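Hypothetical sugar ABC-transporter sugar binding protein (Arthrobacter globiformis, PDB 7BVT) binds cyclic alpha-maltosyl-1,6-maltose and probably serves as the extracellular solute-binding component that hands this sugar to an ABC transporter. Local coordinates at residues D42-M47 / T326-E331; V135-N140 / W318-D323; W199-N204 / A228-Y233; L205-G210 / E289-L294. One frame throughout, in Å; residues are numbered along the deposited sequence.

In the fold
From the N terminus, helix 38-53 opens contact 1. Strand 131-136 and the residues after it open contact 2. Helix 195-207 opens contact 3 with residues 199-204, and residues 205-210, directly after, open contact 4. Helix 225-239 closes contact 3 after 23 residues. Residues 289-294 close contact 4, so these two contacts cross along the chain. Residues 318-323 close contact 2, and helix 322-332 closes contact 1. Contact 1 encloses contact 2, which encloses the other two. Contacts 1 and 2 touch and tie the late helices to the N-terminal lobe. Contacts 3 and 4 touch each other and lie on the opposite side of the chain's centre from contact 1. Contacts 2 and 3 both reach the bound glycan.

Contact 1: residues D42-M47 / T326-E331; sequences DAFDAM and TEWSKE
Trp328 reaches from helix 322-332 to helix 38-53 and meets Ala43, Phe44 and Met47 there. Its CZ3 does much of the touching. CZ3 lies 3.6 Å from Phe44 N, which stands at the ring edge in the indole plane. The same CZ3 is 3.8 Å from Ala43 CB and 3.9 Å from Phe44 CB. CG of Trp328 lies anti to the backbone N (chi1 168°), and this swings the indole over to the other helix. Met47 crosses it at about a right angle. Met47 SD sits 3.8 Å from Trp328 CE3, oblique to the ring, in a Met-aromatic contact. This is the tight side, and another ring helps close it off: Trp36 meets Trp328 edge-to-face.

The other side is looser and nearer solvent. Glu331 lays an extended chain along Ala43, with Glu331 OE2 3.5 Å from Ala43 CB. This is van der Waals contact of a carboxylate with a methyl. Glu331 OE1 also lies 3.1 Å from Glu327 OE1, one turn back on helix 322-332, and both are acceptors. This may favour a proton on one of them.

The axes of the two segments run nearly antiparallel (159°), 10.5 Å apart at closest approach. The small Ala43 faces the partner helix. The pair is an antiparallel helix packing in the N-terminal lobe of the two-lobed solute-binding protein fold.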
# COMPACT_ATOMS: atom_id res chain seq x y z
N ASP A 42 -20.77 0.20 0.13
CA ASP A 42 -21.92 0.68 -0.68
C ASP A 42 -21.54 0.72 -2.17
O ASP A 42 -22.36 0.31 -3.03
CB ASP A 42 -22.37 2.10 -0.29
CG ASP A 42 -22.96 2.19 1.10
OD1 ASP A 42 -23.31 1.14 1.67
OD2 ASP A 42 -22.99 3.33 1.60
N ALA A 43 -20.36 1.22 -2.49
CA ALA A 43 -19.90 1.30 -3.90
C ALA A 43 -19.82 -0.13 -4.47
O ALA A 43 -20.17 -0.33 -5.65
CB ALA A 43 -18.55 1.98 -3.97
N PHE A 44 -19.25 -1.04 -3.71
CA PHE A 44 -19.04 -2.41 -4.20
C PHE A 44 -20.38 -3.10 -4.40
O PHE A 44 -20.58 -3.73 -5.42
CB PHE A 44 -18.18 -3.23 -3.25
CG PHE A 44 -17.81 -4.57 -3.82
CD1 PHE A 44 -17.08 -4.61 -5.02
CD2 PHE A 44 -18.28 -5.75 -3.28
CE1 PHE A 44 -16.73 -5.82 -5.57
CE2 PHE A 44 -17.91 -6.96 -3.82
CZ PHE A 44 -17.14 -7.01 -4.98
N ASP A 45 -21.29 -2.97 -3.43
CA ASP A 45 -22.65 -3.54 -3.57
C ASP A 45 -23.33 -2.97 -4.80
O ASP A 45 -24.00 -3.75 -5.46
CB ASP A 45 -23.48 -3.26 -2.33
CG ASP A 45 -23.04 -4.02 -1.09
OD1 ASP A 45 -22.37 -5.07 -1.19
OD2 ASP A 45 -23.42 -3.57 -0.01
N ALA A 46 -23.18 -1.68 -5.12
CA ALA A 46 -23.84 -1.07 -6.30
C ALA A 46 -23.26 -1.70 -7.58
O ALA A 46 -24.01 -1.99 -8.51
CB ALA A 46 -23.64 0.43 -6.33
N MET A 47 -21.95 -1.95 -7.58
CA MET A 47 -21.29 -2.57 -8.77
C MET A 47 -21.74 -4.02 -8.92
O MET A 47 -21.90 -4.47 -10.07
CB MET A 47 -19.79 -2.47 -8.59
CG MET A 47 -19.51 -1.02 -8.30
SD MET A 47 -18.01 -0.52 -8.96
CE MET A 47 -18.56 -0.68 -10.65
N THR A 326 -12.69 3.20 -13.51
CA THR A 326 -12.75 4.68 -13.39
C THR A 326 -13.85 5.03 -12.39
O THR A 326 -13.59 5.79 -11.43
CB THR A 326 -13.06 5.31 -14.75
OG1 THR A 326 -12.04 4.92 -15.65
CG2 THR A 326 -13.12 6.82 -14.67
N GLU A 327 -15.04 4.49 -12.58
CA GLU A 327 -16.16 4.89 -11.67
C GLU A 327 -15.89 4.44 -10.24
O GLU A 327 -16.06 5.23 -9.31
CB GLU A 327 -17.53 4.35 -12.11
CG GLU A 327 -18.62 5.44 -12.10
CD GLU A 327 -19.82 5.34 -11.14
OE1 GLU A 327 -20.05 4.26 -10.54
OE2 GLU A 327 -20.54 6.36 -11.02
N TRP A 328 -15.40 3.20 -10.05
CA TRP A 328 -15.05 2.68 -8.71
C TRP A 328 -13.99 3.56 -8.00
O TRP A 328 -14.15 3.84 -6.78
CB TRP A 328 -14.50 1.26 -8.91
CG TRP A 328 -13.83 0.60 -7.76
CD1 TRP A 328 -12.51 0.28 -7.74
CD2 TRP A 328 -14.38 0.09 -6.54
NE1 TRP A 328 -12.19 -0.37 -6.60
CE2 TRP A 328 -13.33 -0.54 -5.85
CE3 TRP A 328 -15.66 0.05 -5.97
CZ2 TRP A 328 -13.51 -1.17 -4.63
CZ3 TRP A 328 -15.83 -0.55 -4.75
CH2 TRP A 328 -14.76 -1.16 -4.08
N SER A 329 -12.92 3.92 -8.69
CA SER A 329 -11.83 4.75 -8.13
C SER A 329 -12.42 6.12 -7.76
O SER A 329 -12.24 6.58 -6.62
CB SER A 329 -10.70 4.87 -9.12
OG SER A 329 -10.19 3.57 -9.44
N LYS A 330 -13.17 6.71 -8.69
CA LYS A 330 -13.73 8.07 -8.44
C LYS A 330 -14.55 8.07 -7.15
O LYS A 330 -14.40 8.99 -6.34
CB LYS A 330 -14.67 8.52 -9.55
CG LYS A 330 -14.01 9.01 -10.83
CD LYS A 330 -15.14 9.32 -11.80
CE LYS A 330 -14.75 9.95 -13.10
NZ LYS A 330 -15.96 10.10 -13.95
N GLU A 331 -15.40 7.08 -6.98
CA GLU A 331 -16.38 7.07 -5.88
C GLU A 331 -15.76 6.58 -4.58
O GLU A 331 -16.30 6.95 -3.52
CB GLU A 331 -17.65 6.36 -6.35
CG GLU A 331 -17.69 4.87 -6.27
CD GLU A 331 -18.88 4.34 -7.09
OE1 GLU A 331 -19.64 5.18 -7.65
OE2 GLU A 331 -19.04 3.10 -7.24

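Contact 2: residues V135-N140 / W318-D323; sequences VPVSAN and WFLEPD. With GLC (alpha-D-glucopyranose), chain B.
The Phe319 ring turns its CD2-CE2 side to Val137, and the two side chains cross at about a right angle. Phe319 CE2 is 3.9 Å from Val137 CB, which approaches the ring obliquely. Trp328 meets the same ring edge-to-face, and the Phe44 ring also meets it, planes about 75° apart. The other flat group is the Asn140 amide, which lies away from this packing and binds the glycan. Asn140 ND2 gives an almost straight hydrogen bond (174°) to O2 of the chain B glucose, at 2.9 Å.

Leu320 and Val135 meet tip to tip. Leu320 CD1 touches both methyls of Val135, at 3.6 Å to CG2 and 3.8 Å to CG1. Its other methyl, CD2, covers Pro136 O at 3.5 Å. That oxygen is buried and has no hydrogen-bond partner in the model. CG of Leu320 is anti to the carbonyl carbon (chi1 -74°), and the fork of its methyls reaches the strand.

Residues 137-140 lead from strand 131-136 to strand 140-147 and into the glycan pocket, probably as one crossing between the lobes. Strand 292-301 pairs alongside through Ala299 and Glu297. Helix 112-117 packs on Val135 and Leu320, while Trp328 of helix 322-332 bonds weakly to Val137 O.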
# COMPACT_ATOMS: atom_id res chain seq x y z
N VAL A 135 -5.30 -10.59 -8.42
CA VAL A 135 -5.27 -9.36 -9.23
C VAL A 135 -5.70 -8.25 -8.30
O VAL A 135 -6.66 -8.40 -7.54
CB VAL A 135 -6.11 -9.49 -10.51
CG1 VAL A 135 -7.58 -9.73 -10.20
CG2 VAL A 135 -5.94 -8.32 -11.45
N PRO A 136 -5.10 -7.07 -8.36
CA PRO A 136 -5.60 -5.96 -7.56
C PRO A 136 -6.95 -5.47 -8.08
O PRO A 136 -7.18 -5.40 -9.26
CB PRO A 136 -4.52 -4.89 -7.76
CG PRO A 136 -3.96 -5.17 -9.12
CD PRO A 136 -3.93 -6.68 -9.16
N VAL A 137 -7.83 -5.11 -7.15
CA VAL A 137 -9.13 -4.47 -7.46
C VAL A 137 -9.23 -3.11 -6.80
O VAL A 137 -10.19 -2.40 -7.09
CB VAL A 137 -10.29 -5.38 -7.05
CG1 VAL A 137 -10.30 -6.58 -7.99
CG2 VAL A 137 -10.26 -5.81 -5.61
N SER A 138 -8.24 -2.72 -5.99
CA SER A 138 -8.08 -1.31 -5.56
C SER A 138 -6.60 -1.08 -5.30
O SER A 138 -5.85 -2.08 -5.20
CB SER A 138 -8.85 -1.03 -4.32
OG SER A 138 -8.27 -1.68 -3.21
N ALA A 139 -6.18 0.16 -5.27
CA ALA A 139 -4.77 0.46 -4.93
C ALA A 139 -4.72 1.73 -4.11
O ALA A 139 -5.64 2.54 -4.10
CB ALA A 139 -3.95 0.59 -6.17
N ASN A 140 -3.62 1.87 -3.39
CA ASN A 140 -3.25 3.08 -2.66
C ASN A 140 -1.73 3.10 -2.59
O ASN A 140 -1.05 2.09 -2.95
CB ASN A 140 -3.91 3.11 -1.29
CG ASN A 140 -3.56 1.95 -0.39
OD1 ASN A 140 -2.38 1.72 -0.13
ND2 ASN A 140 -4.55 1.31 0.19
N TRP A 318 -15.10 -8.09 -15.61
CA TRP A 318 -16.00 -6.92 -15.77
C TRP A 318 -15.57 -5.80 -14.82
O TRP A 318 -15.52 -4.62 -15.23
CB TRP A 318 -17.45 -7.39 -15.56
CG TRP A 318 -18.41 -6.24 -15.60
CD1 TRP A 318 -19.04 -5.73 -16.70
CD2 TRP A 318 -18.88 -5.49 -14.46
NE1 TRP A 318 -19.82 -4.65 -16.33
CE2 TRP A 318 -19.78 -4.53 -14.97
CE3 TRP A 318 -18.65 -5.51 -13.07
CZ2 TRP A 318 -20.36 -3.55 -14.17
CZ3 TRP A 318 -19.29 -4.60 -12.27
CH2 TRP A 318 -20.17 -3.67 -12.81
N PHE A 319 -15.30 -6.17 -13.58
CA PHE A 319 -14.85 -5.23 -12.54
C PHE A 319 -13.58 -4.50 -13.00
O PHE A 319 -13.40 -3.33 -12.63
CB PHE A 319 -14.63 -5.96 -11.22
CG PHE A 319 -14.71 -5.01 -10.05
CD1 PHE A 319 -15.93 -4.53 -9.61
CD2 PHE A 319 -13.56 -4.64 -9.38
CE1 PHE A 319 -16.00 -3.70 -8.51
CE2 PHE A 319 -13.65 -3.81 -8.27
CZ PHE A 319 -14.87 -3.34 -7.84
N LEU A 320 -12.75 -5.14 -13.83
CA LEU A 320 -11.44 -4.56 -14.24
C LEU A 320 -11.51 -3.87 -15.60
O LEU A 320 -10.46 -3.45 -16.10
CB LEU A 320 -10.40 -5.69 -14.21
CG LEU A 320 -10.00 -6.11 -12.80
CD1 LEU A 320 -9.15 -7.37 -12.80
CD2 LEU A 320 -9.29 -4.98 -12.04
N GLU A 321 -12.69 -3.74 -16.21
CA GLU A 321 -12.80 -2.94 -17.46
C GLU A 321 -12.64 -1.47 -17.08
O GLU A 321 -13.03 -1.05 -15.96
CB GLU A 321 -14.13 -3.21 -18.15
CG GLU A 321 -14.27 -4.65 -18.60
CD GLU A 321 -15.56 -5.03 -19.28
OE1 GLU A 321 -16.47 -4.16 -19.37
OE2 GLU A 321 -15.65 -6.18 -19.73
N PRO A 322 -12.11 -0.64 -18.00
CA PRO A 322 -11.81 0.75 -17.67
C PRO A 322 -13.00 1.53 -17.10
O PRO A 322 -12.84 2.31 -16.15
CB PRO A 322 -11.33 1.36 -19.00
CG PRO A 322 -10.90 0.19 -19.84
CD PRO A 322 -11.65 -1.04 -19.35
N ASP A 323 -14.19 1.36 -17.70
CA ASP A 323 -15.36 2.13 -17.21
C ASP A 323 -15.64 1.82 -15.75
O ASP A 323 -16.01 2.76 -15.00
CB ASP A 323 -16.63 1.84 -18.02
CG ASP A 323 -16.58 2.45 -19.41
OD1 ASP A 323 -15.59 3.15 -19.74
OD2 ASP A 323 -17.59 2.24 -20.13
C1 GLC B . -2.89 0.21 4.08
C2 GLC B . -2.61 -0.68 2.90
C3 GLC B . -2.02 -1.99 3.36
C4 GLC B . -0.78 -1.68 4.22
C5 GLC B . -1.20 -0.85 5.43
C6 GLC B . 0.03 -0.49 6.29
O2 GLC B . -3.80 -0.76 2.14
O3 GLC B . -1.72 -2.79 2.21
O4 GLC B . -0.18 -2.86 4.72
O5 GLC B . -1.74 0.36 4.96
O6 GLC B . -0.44 -0.17 7.60

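Contact 3: residues W199-N204 / A228-Y233; sequences WNFQVN and AEALQY. With GLC (alpha-D-glucopyranose), chain C; GLC (alpha-D-glucopyranose), chain B.
Helix 195-207 lines the glycan pocket at one end and packs on helix 225-239 at the other, where Phe201 and Asn204 meet Ala230, Leu231 and Tyr233. The two segment axes cross at 122°. The backbones come close at Ala230, whose CB lies 3.7 Å from Asn204 C. Phe201 covers the same methyl, its CZ 3.7 Å from Ala230 CB. Leu231 N stands at the edge of the Phe201 ring, in its plane, 3.6 Å from CE1. With chi1 at -177° the ring of Phe201 extends away from its own backbone N toward helix 225-239.

The Asn204 amide crosses Tyr233 at the ring edge, its plane turned steeply against the ring. Asn204 CG is 3.9 Å from Tyr233 CE2. The amide's rotation is set elsewhere: OD1 accepts from Trp234 NE1, and ND2 donates to Gln207 OE1.

At the pocket end Trp199 grips two sugars. C6 of the chain B glucose rests over one face of the indole, 3.5 Å above the plane toward its rim. In the ring plane, Trp199 NE1 donates to O6 of the chain C glucose at 3.1 Å and 168°. With a leucine here, that O6 would probably lose this hydrogen bond, and the chain B glucose the flat surface beneath its C6.

Around the pair, Trp165 of helix 165-179 stacks on Tyr233, helix 398-415 covers Leu231, and Leu142 of strand 140-147 packs against Trp199 and Val203.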
# COMPACT_ATOMS: atom_id res chain seq x y z
N TRP A 199 6.87 -0.50 6.28
CA TRP A 199 6.38 -0.13 4.93
C TRP A 199 6.65 1.36 4.68
O TRP A 199 6.85 1.73 3.53
CB TRP A 199 4.94 -0.58 4.75
CG TRP A 199 3.84 0.43 4.74
CD1 TRP A 199 3.49 1.29 5.74
CD2 TRP A 199 2.88 0.62 3.70
NE1 TRP A 199 2.40 2.04 5.35
CE2 TRP A 199 2.00 1.64 4.11
CE3 TRP A 199 2.69 0.04 2.45
CZ2 TRP A 199 0.91 2.04 3.33
CZ3 TRP A 199 1.62 0.44 1.67
CH2 TRP A 199 0.80 1.48 2.08
N ASN A 200 6.77 2.17 5.73
CA ASN A 200 7.25 3.56 5.56
C ASN A 200 8.74 3.58 5.23
O ASN A 200 9.17 4.37 4.36
CB ASN A 200 6.92 4.38 6.81
CG ASN A 200 5.50 4.89 6.82
OD1 ASN A 200 4.66 4.42 7.61
ND2 ASN A 200 5.22 5.80 5.92
N PHE A 201 9.53 2.75 5.91
CA PHE A 201 10.97 2.66 5.65
C PHE A 201 11.25 2.14 4.24
O PHE A 201 12.17 2.62 3.58
CB PHE A 201 11.64 1.76 6.69
CG PHE A 201 13.12 1.72 6.51
CD1 PHE A 201 13.94 2.74 6.96
CD2 PHE A 201 13.71 0.68 5.81
CE1 PHE A 201 15.31 2.72 6.70
CE2 PHE A 201 15.06 0.64 5.60
CZ PHE A 201 15.87 1.66 6.04
N GLN A 202 10.49 1.14 3.78
CA GLN A 202 10.78 0.54 2.46
C GLN A 202 10.77 1.64 1.39
O GLN A 202 11.47 1.54 0.43
CB GLN A 202 9.74 -0.52 2.13
CG GLN A 202 10.02 -1.84 2.82
CD GLN A 202 8.79 -2.74 2.97
OE1 GLN A 202 7.65 -2.31 2.82
NE2 GLN A 202 9.05 -4.02 3.30
N VAL A 203 9.90 2.63 1.52
CA VAL A 203 9.83 3.73 0.53
C VAL A 203 11.22 4.31 0.36
O VAL A 203 11.70 4.45 -0.74
CB VAL A 203 8.87 4.83 1.01
CG1 VAL A 203 8.96 6.06 0.14
CG2 VAL A 203 7.45 4.30 1.08
N ASN A 204 11.85 4.67 1.47
CA ASN A 204 13.15 5.37 1.44
C ASN A 204 14.28 4.40 1.07
O ASN A 204 15.21 4.81 0.31
CB ASN A 204 13.41 6.00 2.80
CG ASN A 204 12.42 7.09 3.16
OD1 ASN A 204 12.02 7.20 4.32
ND2 ASN A 204 11.96 7.87 2.18
N ALA A 228 21.87 1.65 4.45
CA ALA A 228 22.45 2.55 5.47
C ALA A 228 22.11 4.01 5.12
O ALA A 228 21.80 4.75 6.04
CB ALA A 228 23.95 2.38 5.53
N GLU A 229 22.05 4.36 3.85
CA GLU A 229 21.67 5.74 3.43
C GLU A 229 20.23 6.01 3.93
O GLU A 229 19.95 7.06 4.53
CB GLU A 229 21.72 5.89 1.92
CG GLU A 229 21.56 7.32 1.47
CD GLU A 229 21.54 7.53 -0.03
OE1 GLU A 229 21.99 6.64 -0.75
OE2 GLU A 229 21.06 8.65 -0.44
N ALA A 230 19.32 5.06 3.73
CA ALA A 230 17.91 5.24 4.12
C ALA A 230 17.82 5.28 5.64
O ALA A 230 17.08 6.10 6.20
CB ALA A 230 17.02 4.16 3.51
N LEU A 231 18.46 4.34 6.36
CA LEU A 231 18.37 4.35 7.85
C LEU A 231 19.10 5.58 8.44
O LEU A 231 18.62 6.13 9.45
CB LEU A 231 18.90 3.03 8.41
CG LEU A 231 18.73 2.90 9.94
CD1 LEU A 231 17.30 3.12 10.39
CD2 LEU A 231 19.26 1.55 10.44
N GLN A 232 20.19 6.03 7.84
CA GLN A 232 20.92 7.23 8.33
C GLN A 232 20.02 8.45 8.17
O GLN A 232 20.05 9.35 9.04
CB GLN A 232 22.21 7.42 7.55
CG GLN A 232 23.12 8.48 8.18
CD GLN A 232 23.62 8.02 9.53
OE1 GLN A 232 24.31 6.98 9.63
NE2 GLN A 232 23.28 8.76 10.58
N TYR A 233 19.18 8.45 7.14
CA TYR A 233 18.20 9.55 6.94
C TYR A 233 17.23 9.62 8.13
O TYR A 233 17.00 10.71 8.70
CB TYR A 233 17.47 9.36 5.62
CG TYR A 233 16.32 10.26 5.22
CD1 TYR A 233 16.41 11.63 5.24
CD2 TYR A 233 15.22 9.69 4.61
CE1 TYR A 233 15.39 12.42 4.75
CE2 TYR A 233 14.19 10.46 4.09
CZ TYR A 233 14.29 11.83 4.15
OH TYR A 233 13.31 12.60 3.59
C1 GLC C . 0.62 0.40 8.44
C2 GLC C . 0.25 0.32 9.93
C3 GLC C . -1.04 1.12 10.13
C4 GLC C . -0.86 2.58 9.68
C5 GLC C . -0.18 2.70 8.28
C6 GLC C . 0.51 4.04 8.14
O2 GLC C . 0.04 -1.06 10.30
O3 GLC C . -1.45 1.08 11.51
O4 GLC C . -2.16 3.19 9.66
O5 GLC C . 0.91 1.75 8.11
O6 GLC C . 0.76 4.22 6.75
C1 GLC B . -2.89 0.21 4.08
C2 GLC B . -2.61 -0.68 2.90
C3 GLC B . -2.02 -1.99 3.36
C4 GLC B . -0.78 -1.68 4.22
C5 GLC B . -1.20 -0.85 5.43
C6 GLC B . 0.03 -0.49 6.29
O2 GLC B . -3.80 -0.76 2.14
O3 GLC B . -1.72 -2.79 2.21
O4 GLC B . -0.18 -2.86 4.72
O5 GLC B . -1.74 0.36 4.96
O6 GLC B . -0.44 -0.17 7.60

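Contact 4: residues L205-G210 / E289-L294; sequences LWQAGG and EPATNL
Gln207 O is held by two donors. Glu289 N bonds to it at 2.9 Å, in the carbonyl plane and with an N-H...O angle of 154°. Water 2 adds a weak bond to Gln207 O at 3.5 Å. This carbonyl belongs to the C-terminal end of helix 195-207, which closes in a Schellman motif. Gly210 N bonds back to Leu205 O and Gly209 N to Trp206 O. Gly209 has positive phi, where a CB would jam against the preceding carbonyl.

Glu289 CG stands between its backbone N and carbonyl carbon (chi1 66°), and the extended chain runs beside the helix end. Glu289 OE2 accepts from water 2 at 2.7 Å, which makes the water a lopsided bridge, strong to Glu289 and weak to Gln207 O. With an alanine here, water 2 would probably lose its stronger partner and be free to drift from the helix end.

Further along, Ala291 packs its CB on Trp206 CB at 3.7 Å. The Trp206 ring then runs its rim against Asn293, with Trp206 CH2 3.4 Å from Asn293 OD1. Amide and ring planes stand 82° apart. Asn293 ND2 is spent on Trp199 O and Gln202 OE1, which fixes the amide. Strand 292-301 is thereby tied to the helix that carries the sugar-binding Trp199. His369 of strand 368-369 stacks on Trp206.

Besides Asn204, Gln207 OE1 has Trp165 NE1 as a donor. Its NE2 donates to water 1 at 2.9 Å, and Ala291 N donates to the same water at 3.1 Å.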
# COMPACT_ATOMS: atom_id res chain seq x y z
N LEU A 205 14.17 3.12 1.44
CA LEU A 205 15.13 2.08 1.01
C LEU A 205 15.10 2.01 -0.53
O LEU A 205 16.14 2.04 -1.19
CB LEU A 205 14.73 0.76 1.68
CG LEU A 205 15.49 -0.47 1.18
CD1 LEU A 205 16.95 -0.44 1.62
CD2 LEU A 205 14.79 -1.72 1.67
N TRP A 206 13.93 1.91 -1.14
CA TRP A 206 13.81 1.85 -2.62
C TRP A 206 14.26 3.15 -3.30
O TRP A 206 14.97 3.06 -4.35
CB TRP A 206 12.39 1.51 -3.00
CG TRP A 206 11.98 0.11 -2.69
CD1 TRP A 206 12.72 -1.03 -2.81
CD2 TRP A 206 10.69 -0.27 -2.20
NE1 TRP A 206 11.96 -2.12 -2.42
CE2 TRP A 206 10.72 -1.68 -2.01
CE3 TRP A 206 9.54 0.45 -1.84
CZ2 TRP A 206 9.62 -2.37 -1.55
CZ3 TRP A 206 8.44 -0.26 -1.42
CH2 TRP A 206 8.49 -1.65 -1.27
N GLN A 207 13.98 4.31 -2.71
CA GLN A 207 14.41 5.58 -3.31
C GLN A 207 15.94 5.65 -3.32
O GLN A 207 16.48 6.23 -4.25
CB GLN A 207 13.90 6.75 -2.46
CG GLN A 207 12.40 6.93 -2.55
CD GLN A 207 11.95 8.01 -1.60
OE1 GLN A 207 12.58 8.21 -0.56
NE2 GLN A 207 10.91 8.77 -1.97
N ALA A 208 16.63 5.06 -2.34
CA ALA A 208 18.11 5.05 -2.28
C ALA A 208 18.69 4.01 -3.28
O ALA A 208 19.93 3.95 -3.42
CB ALA A 208 18.57 4.76 -0.88
N GLY A 209 17.85 3.23 -3.96
CA GLY A 209 18.34 2.21 -4.92
C GLY A 209 18.50 0.87 -4.25
O GLY A 209 19.10 -0.02 -4.85
N GLY A 210 17.95 0.73 -3.03
CA GLY A 210 18.07 -0.49 -2.21
C GLY A 210 17.01 -1.52 -2.54
O GLY A 210 16.09 -1.22 -3.30
N GLU A 289 16.15 7.79 -6.65
CA GLU A 289 15.04 7.69 -7.62
C GLU A 289 13.73 7.80 -6.85
O GLU A 289 13.64 7.50 -5.65
CB GLU A 289 15.07 6.35 -8.38
CG GLU A 289 14.80 5.16 -7.47
CD GLU A 289 15.20 3.80 -8.02
OE1 GLU A 289 14.31 3.09 -8.49
OE2 GLU A 289 16.40 3.45 -7.96
N PRO A 290 12.66 8.19 -7.54
CA PRO A 290 11.34 8.21 -6.94
C PRO A 290 10.90 6.77 -6.64
O PRO A 290 11.15 5.88 -7.42
CB PRO A 290 10.44 8.85 -8.01
CG PRO A 290 11.41 9.51 -8.96
CD PRO A 290 12.67 8.67 -8.93
N ALA A 291 10.23 6.60 -5.51
CA ALA A 291 9.61 5.31 -5.17
C ALA A 291 8.52 5.54 -4.15
O ALA A 291 8.66 6.44 -3.34
CB ALA A 291 10.62 4.32 -4.61
N THR A 292 7.56 4.63 -4.15
CA THR A 292 6.61 4.51 -3.04
C THR A 292 6.19 3.05 -2.89
O THR A 292 6.72 2.19 -3.61
CB THR A 292 5.47 5.51 -3.21
OG1 THR A 292 4.76 5.46 -1.97
CG2 THR A 292 4.57 5.17 -4.36
N ASN A 293 5.30 2.80 -1.91
CA ASN A 293 4.88 1.45 -1.50
C ASN A 293 3.37 1.31 -1.78
O ASN A 293 2.65 2.27 -1.53
CB ASN A 293 5.15 1.27 -0.01
CG ASN A 293 5.54 -0.14 0.35
OD1 ASN A 293 5.28 -1.08 -0.40
ND2 ASN A 293 6.17 -0.24 1.49
N LEU A 294 2.95 0.19 -2.35
CA LEU A 294 1.55 -0.09 -2.74
C LEU A 294 0.77 -0.80 -1.65
O LEU A 294 1.24 -1.78 -1.09
CB LEU A 294 1.51 -0.92 -4.01
CG LEU A 294 1.95 -0.19 -5.27
CD1 LEU A 294 2.37 -1.16 -6.36
CD2 LEU A 294 0.84 0.74 -5.75
O HOH W 1 9.52 9.38 -4.47
O HOH W 2 18.41 4.91 -6.83